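Side-chain contacts in 4-hydroxybutyrate CoA-transferase (Porphyromonas gingivalis, PDB 3D3U), which probably transfers coenzyme A between an acyl-CoA thioester and a free carboxylate such as acetate or 4-hydroxybutyrate: residues A[67-70]-A[71-74]; A[239-242]-A[243-247]. One frame throughout, in Å; residues are numbered along the deposited sequence.

Both contacts are local, each made where the chain turns into a helical segment, yet they sit in very different surroundings. Contact 1 (67-70 with 71-74) belongs to the loop between strands 54-57 and 76-79 of the six-stranded parallel sheet, its centre about 27 Å from the centre of the chain, and is only partly buried. Contact 2 (239-242 with 243-247) joins strand 235-237 of the other sheet to helix 243-251, its centre about 11 Å from that of the chain, and is buried. The centres of contact 1 and contact 2 lie about 35 Å apart, and the two do not touch. Backbone hydrogen bonds dominate the first, aromatic-aliphatic packing the second.

Contact 1 (A[67-70]-A[71-74]); sequences HLAP and EMRS
Ala69 and Met72 meet through both backbone and side chain. The amide N of Met72 donates to Ala69 O at 3.0 Å, with an N-H...O angle of 148°, and Ala69 CB also makes an apolar contact with Met72 CG, 4.0 Å away. One residue further on the pattern repeats: Arg73 N donates to Pro70 O at 2.9 Å, somewhat straighter at 156°. Two successive bonds from residue i+3 back to residue i are the signature of a 3-10 turn, and Pro70, Glu71 and Met72 have the helical backbone angles to match.

Around this backbone core the side chains spread to different sides. Met72 CB and CG lie beside His67 O, while the rest of the chain bends at chi2 and chi3, carrying the end of the thioether away from residues 67-70. Glu71 runs alongside the ring of Pro70, both pointing the same way. Its chain is bent at chi2, bringing OE2 beside Ala69 CB and Pro70 CD; these are contacts without a hydrogen bond.

The next shell ties the turn to the N-terminal part of the protein. His67 is buried against Ser41 of helix 38-46, and its ring meets that of Phe30 with the planes about 60° apart. Glu71 touches Tyr45 of the same helix and also Arg48, which Met72 reaches as well.

Burial differs along the turn: His67 and Met72 are buried, whereas Pro70, Glu71 and Arg73 are exposed. Two main-chain bonds hold the turn, and the Pro70 ring, which restricts phi, probably favours it. Arg48 might temper the charge of Glu71, although their touch does not establish a salt bridge.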
ATOM      1  N   HIS A  67       4.033 -18.379  12.613  1.00 36.42           N
ATOM      2  CA  HIS A  67       3.211 -19.224  11.688  1.00 37.64           C
ATOM      3  C   HIS A  67       4.160 -19.931  10.821  1.00 38.84           C
ATOM      4  O   HIS A  67       3.808 -21.064  10.249  1.00 39.60           O
ATOM      5  CB  HIS A  67       2.509 -18.505  10.549  1.00 38.67           C
ATOM      6  CG  HIS A  67       1.762 -17.285  10.927  1.00 37.94           C
ATOM      7  ND1 HIS A  67       0.891 -17.248  11.995  1.00 35.73           N
ATOM      8  CD2 HIS A  67       1.703 -16.077  10.315  1.00 31.96           C
ATOM      9  CE1 HIS A  67       0.378 -16.035  12.061  1.00 38.35           C
ATOM     10  NE2 HIS A  67       0.877 -15.303  11.071  1.00 37.11           N
ATOM     11  N   LEU A  68       5.259 -19.166  10.538  1.00 37.72           N
ATOM     12  CA  LEU A  68       6.402 -19.729   9.775  1.00 36.10           C
ATOM     13  C   LEU A  68       7.359 -20.226  10.815  1.00 33.90           C
ATOM     14  O   LEU A  68       8.480 -20.613  10.458  1.00 35.37           O
ATOM     15  CB  LEU A  68       7.067 -18.796   8.697  1.00 36.82           C
ATOM     16  CG  LEU A  68       7.770 -19.305   7.348  1.00 38.55           C
ATOM     17  CD1 LEU A  68       7.550 -20.836   6.846  1.00 37.96           C
ATOM     18  CD2 LEU A  68       7.616 -18.310   6.122  1.00 36.10           C
ATOM     19  N   ALA A  69       6.921 -20.265  12.081  1.00 29.05           N
ATOM     20  CA  ALA A  69       7.745 -20.916  13.054  1.00 25.67           C
ATOM     21  C   ALA A  69       7.658 -22.296  12.498  1.00 22.99           C
ATOM     22  O   ALA A  69       6.578 -22.715  12.144  1.00 22.81           O
ATOM     23  CB  ALA A  69       7.110 -20.858  14.388  1.00 26.27           C
ATOM     24  N   PRO A  70       8.793 -22.948  12.286  1.00 20.49           N
ATOM     25  CA  PRO A  70       8.833 -24.325  11.817  1.00 18.83           C
ATOM     26  C   PRO A  70       7.900 -25.283  12.541  1.00 17.75           C
ATOM     27  O   PRO A  70       7.390 -26.211  11.905  1.00 18.08           O
ATOM     28  CB  PRO A  70      10.303 -24.748  12.039  1.00 18.88           C
ATOM     29  CG  PRO A  70      11.079 -23.569  12.120  1.00 17.25           C
ATOM     30  CD  PRO A  70      10.142 -22.377  12.383  1.00 20.05           C
ATOM     31  N   GLU A  71       7.656 -25.083  13.844  1.00 16.84           N
ATOM     32  CA  GLU A  71       6.804 -26.019  14.651  1.00 14.77           C
ATOM     33  C   GLU A  71       5.332 -25.920  14.286  1.00 15.46           C
ATOM     34  O   GLU A  71       4.526 -26.795  14.592  1.00 16.72           O
ATOM     35  CB  GLU A  71       7.107 -25.930  16.137  1.00 12.78           C
ATOM     36  CG  GLU A  71       7.336 -24.563  16.714  1.00 14.57           C
ATOM     37  CD  GLU A  71       8.710 -23.892  16.479  1.00 20.09           C
ATOM     38  OE1 GLU A  71       9.518 -23.910  17.354  1.00 26.94           O
ATOM     39  OE2 GLU A  71       9.016 -23.219  15.492  1.00 21.86           O
ATOM     40  N   MET A  72       4.969 -24.865  13.562  1.00 15.91           N
ATOM     41  CA  MET A  72       3.655 -24.796  12.920  1.00 16.11           C
ATOM     42  C   MET A  72       3.453 -25.828  11.838  1.00 16.82           C
ATOM     43  O   MET A  72       2.310 -26.071  11.443  1.00 16.32           O
ATOM     44  CB  MET A  72       3.457 -23.465  12.292  1.00 15.79           C
ATOM     45  CG  MET A  72       3.560 -22.369  13.319  1.00 16.25           C
ATOM     46  SD  MET A  72       2.747 -22.817  14.828  1.00 17.49           S
ATOM     47  CE  MET A  72       0.983 -22.537  14.643  1.00  5.62           C
ATOM     48  N   ARG A  73       4.554 -26.416  11.357  1.00 17.47           N
ATOM     49  CA  ARG A  73       4.473 -27.458  10.328  1.00 18.49           C
ATOM     50  C   ARG A  73       3.434 -28.520  10.681  1.00 18.37           C
ATOM     51  O   ARG A  73       3.503 -29.165  11.715  1.00 19.34           O
ATOM     52  CB  ARG A  73       5.836 -28.096   9.990  1.00 18.25           C
ATOM     53  CG  ARG A  73       5.704 -29.313   9.121  1.00 19.07           C
ATOM     54  CD  ARG A  73       7.012 -29.824   8.606  1.00 22.48           C
ATOM     55  NE  ARG A  73       7.266 -29.378   7.233  1.00 23.61           N
ATOM     56  CZ  ARG A  73       8.015 -28.339   6.934  1.00 23.62           C
ATOM     57  NH1 ARG A  73       8.554 -27.638   7.926  1.00 25.50           N
ATOM     58  NH2 ARG A  73       8.213 -27.975   5.666  1.00 21.07           N
ATOM     59  N   SER A  74       2.493 -28.681   9.761  1.00 17.82           N
ATOM     60  CA  SER A  74       1.339 -29.562   9.855  1.00 16.37           C
ATOM     61  C   SER A  74       0.276 -28.921  10.679  1.00 18.12           C
ATOM     62  O   SER A  74      -0.813 -29.479  10.751  1.00 20.81           O
ATOM     63  CB  SER A  74       1.621 -30.896  10.454  1.00 14.43           C
ATOM     64  OG  SER A  74       1.258 -30.906  11.778  1.00 10.73           O
TER

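Contact 2 (A[239-242]-A[243-247])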
ATOM      1  N   GLU A 239      -2.294   4.218  -2.863  1.00 22.70           N
ATOM      2  CA  GLU A 239      -2.557   3.089  -2.111  1.00 24.55           C
ATOM      3  C   GLU A 239      -1.957   3.124  -0.727  1.00 24.89           C
ATOM      4  O   GLU A 239      -2.422   2.394   0.072  1.00 27.00           O
ATOM      5  CB  GLU A 239      -2.334   1.790  -2.841  1.00 24.42           C
ATOM      6  CG  GLU A 239      -0.930   1.488  -3.318  1.00 30.11           C
ATOM      7  CD  GLU A 239      -0.844   0.012  -3.777  1.00 32.72           C
ATOM      8  OE1 GLU A 239      -0.801  -0.876  -2.842  1.00 33.44           O
ATOM      9  OE2 GLU A 239      -0.828  -0.244  -5.050  1.00 30.87           O
ATOM     10  N   MET A 240      -0.934   3.909  -0.397  1.00 25.49           N
ATOM     11  CA  MET A 240      -0.520   3.955   1.062  1.00 25.76           C
ATOM     12  C   MET A 240       0.185   5.190   1.465  1.00 23.01           C
ATOM     13  O   MET A 240       0.665   5.870   0.649  1.00 23.27           O
ATOM     14  CB  MET A 240       0.338   2.771   1.472  1.00 25.16           C
ATOM     15  CG  MET A 240       1.626   2.683   0.709  1.00 25.35           C
ATOM     16  SD  MET A 240       2.370   0.959   0.804  1.00 29.88           S
ATOM     17  CE  MET A 240       1.312  -0.193  -0.186  1.00 24.78           C
ATOM     18  N   PHE A 241       0.274   5.499   2.715  1.00 21.37           N
ATOM     19  CA  PHE A 241       1.136   6.610   2.968  1.00 22.17           C
ATOM     20  C   PHE A 241       1.742   6.570   4.341  1.00 24.09           C
ATOM     21  O   PHE A 241       1.252   5.775   5.205  1.00 24.75           O
ATOM     22  CB  PHE A 241       0.449   7.958   2.662  1.00 21.03           C
ATOM     23  CG  PHE A 241      -0.596   8.316   3.603  1.00 16.06           C
ATOM     24  CD1 PHE A 241      -1.919   8.189   3.234  1.00 13.92           C
ATOM     25  CD2 PHE A 241      -0.280   8.704   4.897  1.00 14.26           C
ATOM     26  CE1 PHE A 241      -2.991   8.471   4.172  1.00 11.31           C
ATOM     27  CE2 PHE A 241      -1.321   9.018   5.851  1.00 13.29           C
ATOM     28  CZ  PHE A 241      -2.694   8.919   5.461  1.00 13.04           C
ATOM     29  N   THR A 242       2.807   7.379   4.544  1.00 24.87           N
ATOM     30  CA  THR A 242       3.510   7.437   5.885  1.00 25.68           C
ATOM     31  C   THR A 242       3.531   8.851   6.470  1.00 25.35           C
ATOM     32  O   THR A 242       2.797   9.773   6.045  1.00 26.43           O
ATOM     33  CB  THR A 242       5.021   6.952   5.883  1.00 25.87           C
ATOM     34  OG1 THR A 242       5.316   6.014   4.836  1.00 26.53           O
ATOM     35  CG2 THR A 242       5.448   6.239   7.223  1.00 25.62           C
ATOM     36  N   ASP A 243       4.465   9.024   7.394  1.00 24.59           N
ATOM     37  CA  ASP A 243       4.696  10.309   8.043  1.00 23.22           C
ATOM     38  C   ASP A 243       4.912  11.424   7.100  1.00 22.51           C
ATOM     39  O   ASP A 243       4.702  12.508   7.504  1.00 22.53           O
ATOM     40  CB  ASP A 243       5.881  10.245   8.977  1.00 21.85           C
ATOM     41  CG  ASP A 243       5.735   9.173  10.033  1.00 22.67           C
ATOM     42  OD1 ASP A 243       6.124   9.472  11.194  1.00 20.86           O
ATOM     43  OD2 ASP A 243       5.257   8.014   9.800  1.00 24.08           O
ATOM     44  N   GLY A 244       5.315  11.179   5.857  1.00 22.90           N
ATOM     45  CA  GLY A 244       5.658  12.293   4.949  1.00 24.28           C
ATOM     46  C   GLY A 244       4.440  13.121   4.632  1.00 24.94           C
ATOM     47  O   GLY A 244       4.428  14.384   4.682  1.00 24.13           O
ATOM     48  N   VAL A 245       3.369  12.375   4.390  1.00 25.90           N
ATOM     49  CA  VAL A 245       2.062  12.974   4.111  1.00 26.45           C
ATOM     50  C   VAL A 245       1.540  13.876   5.220  1.00 25.35           C
ATOM     51  O   VAL A 245       0.890  14.904   4.906  1.00 26.37           O
ATOM     52  CB  VAL A 245       1.026  11.882   3.773  1.00 27.02           C
ATOM     53  CG1 VAL A 245      -0.388  12.479   3.464  1.00 27.54           C
ATOM     54  CG2 VAL A 245       1.530  11.177   2.544  1.00 29.22           C
ATOM     55  N   MET A 246       1.788  13.472   6.483  1.00 21.99           N
ATOM     56  CA  MET A 246       1.353  14.206   7.672  1.00 19.63           C
ATOM     57  C   MET A 246       1.971  15.570   7.694  1.00 18.56           C
ATOM     58  O   MET A 246       1.334  16.603   7.913  1.00 17.82           O
ATOM     59  CB  MET A 246       1.694  13.419   8.955  1.00 19.91           C
ATOM     60  CG  MET A 246       1.334  14.122  10.313  1.00 19.09           C
ATOM     61  SD  MET A 246       1.680  12.989  11.625  1.00 17.34           S
ATOM     62  CE  MET A 246       3.473  12.795  11.467  1.00  8.82           C
ATOM     63  N   ARG A 247       3.229  15.502   7.396  1.00 18.05           N
ATOM     64  CA  ARG A 247       4.128  16.584   7.404  1.00 19.68           C
ATOM     65  C   ARG A 247       3.622  17.690   6.404  1.00 19.93           C
ATOM     66  O   ARG A 247       3.635  18.913   6.668  1.00 20.05           O
ATOM     67  CB  ARG A 247       5.510  15.993   6.984  1.00 18.80           C
ATOM     68  CG  ARG A 247       6.684  16.565   7.745  1.00 20.72           C
ATOM     69  CD  ARG A 247       7.816  17.216   6.877  1.00 24.96           C
ATOM     70  NE  ARG A 247       7.973  16.658   5.516  1.00 22.71           N
ATOM     71  CZ  ARG A 247       8.558  15.516   5.290  1.00 22.34           C
ATOM     72  NH1 ARG A 247       9.033  14.831   6.324  1.00 22.11           N
ATOM     73  NH2 ARG A 247       8.662  15.050   4.061  1.00 24.44           N
TER
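At the junction between strand 235-237 and helix 243-251, Phe241 and Thr242, just ahead of the helix, pack against its first turn. Val245 carries the apolar part. Its CG1 lies over one face of the Phe241 ring, offset toward the rim, 4.2 Å from the centroid and 17° off the ring normal, which identifies a CH-pi contact. The other methyl, CG2, lies against Phe241 CB (3.4 Å), and the two methyls thus meet the base and one face of the aromatic side chain. The two side chains cross at about a right angle. Phe241 CG stands between its own backbone N and carbonyl carbon (chi1 71°), a torsion that turns the ring toward the helix.

Across the junction the one hydrogen bond is between backbone atoms. Val245 N approaches Thr242 O at 3.1 Å, but the N-H...O angle of 130° makes this a weak bond. Thr242 and Asp243 then meet obliquely, the methyl CG2 of the threonine lying against Asp243 OD2. Both carboxylate oxygens are hydrogen-bonded beyond these two segments, OD1 to Ser274 OG.

Neighbouring elements also pack on the junction. Phe241 touches Ile271 and Leu277, its backbone is hydrogen-bonded to Leu270, and Met246 rests on Glu276 and Phe280, so helix 275-281 packs against the same region. Ile217 touches Thr242.

Strand 235-237 and the next strand, 266-268, run parallel as neighbours in the sheet with helix 243-251 between them in sequence, the beta-alpha-beta crossover typical of Rossmann-like alpha/beta folds.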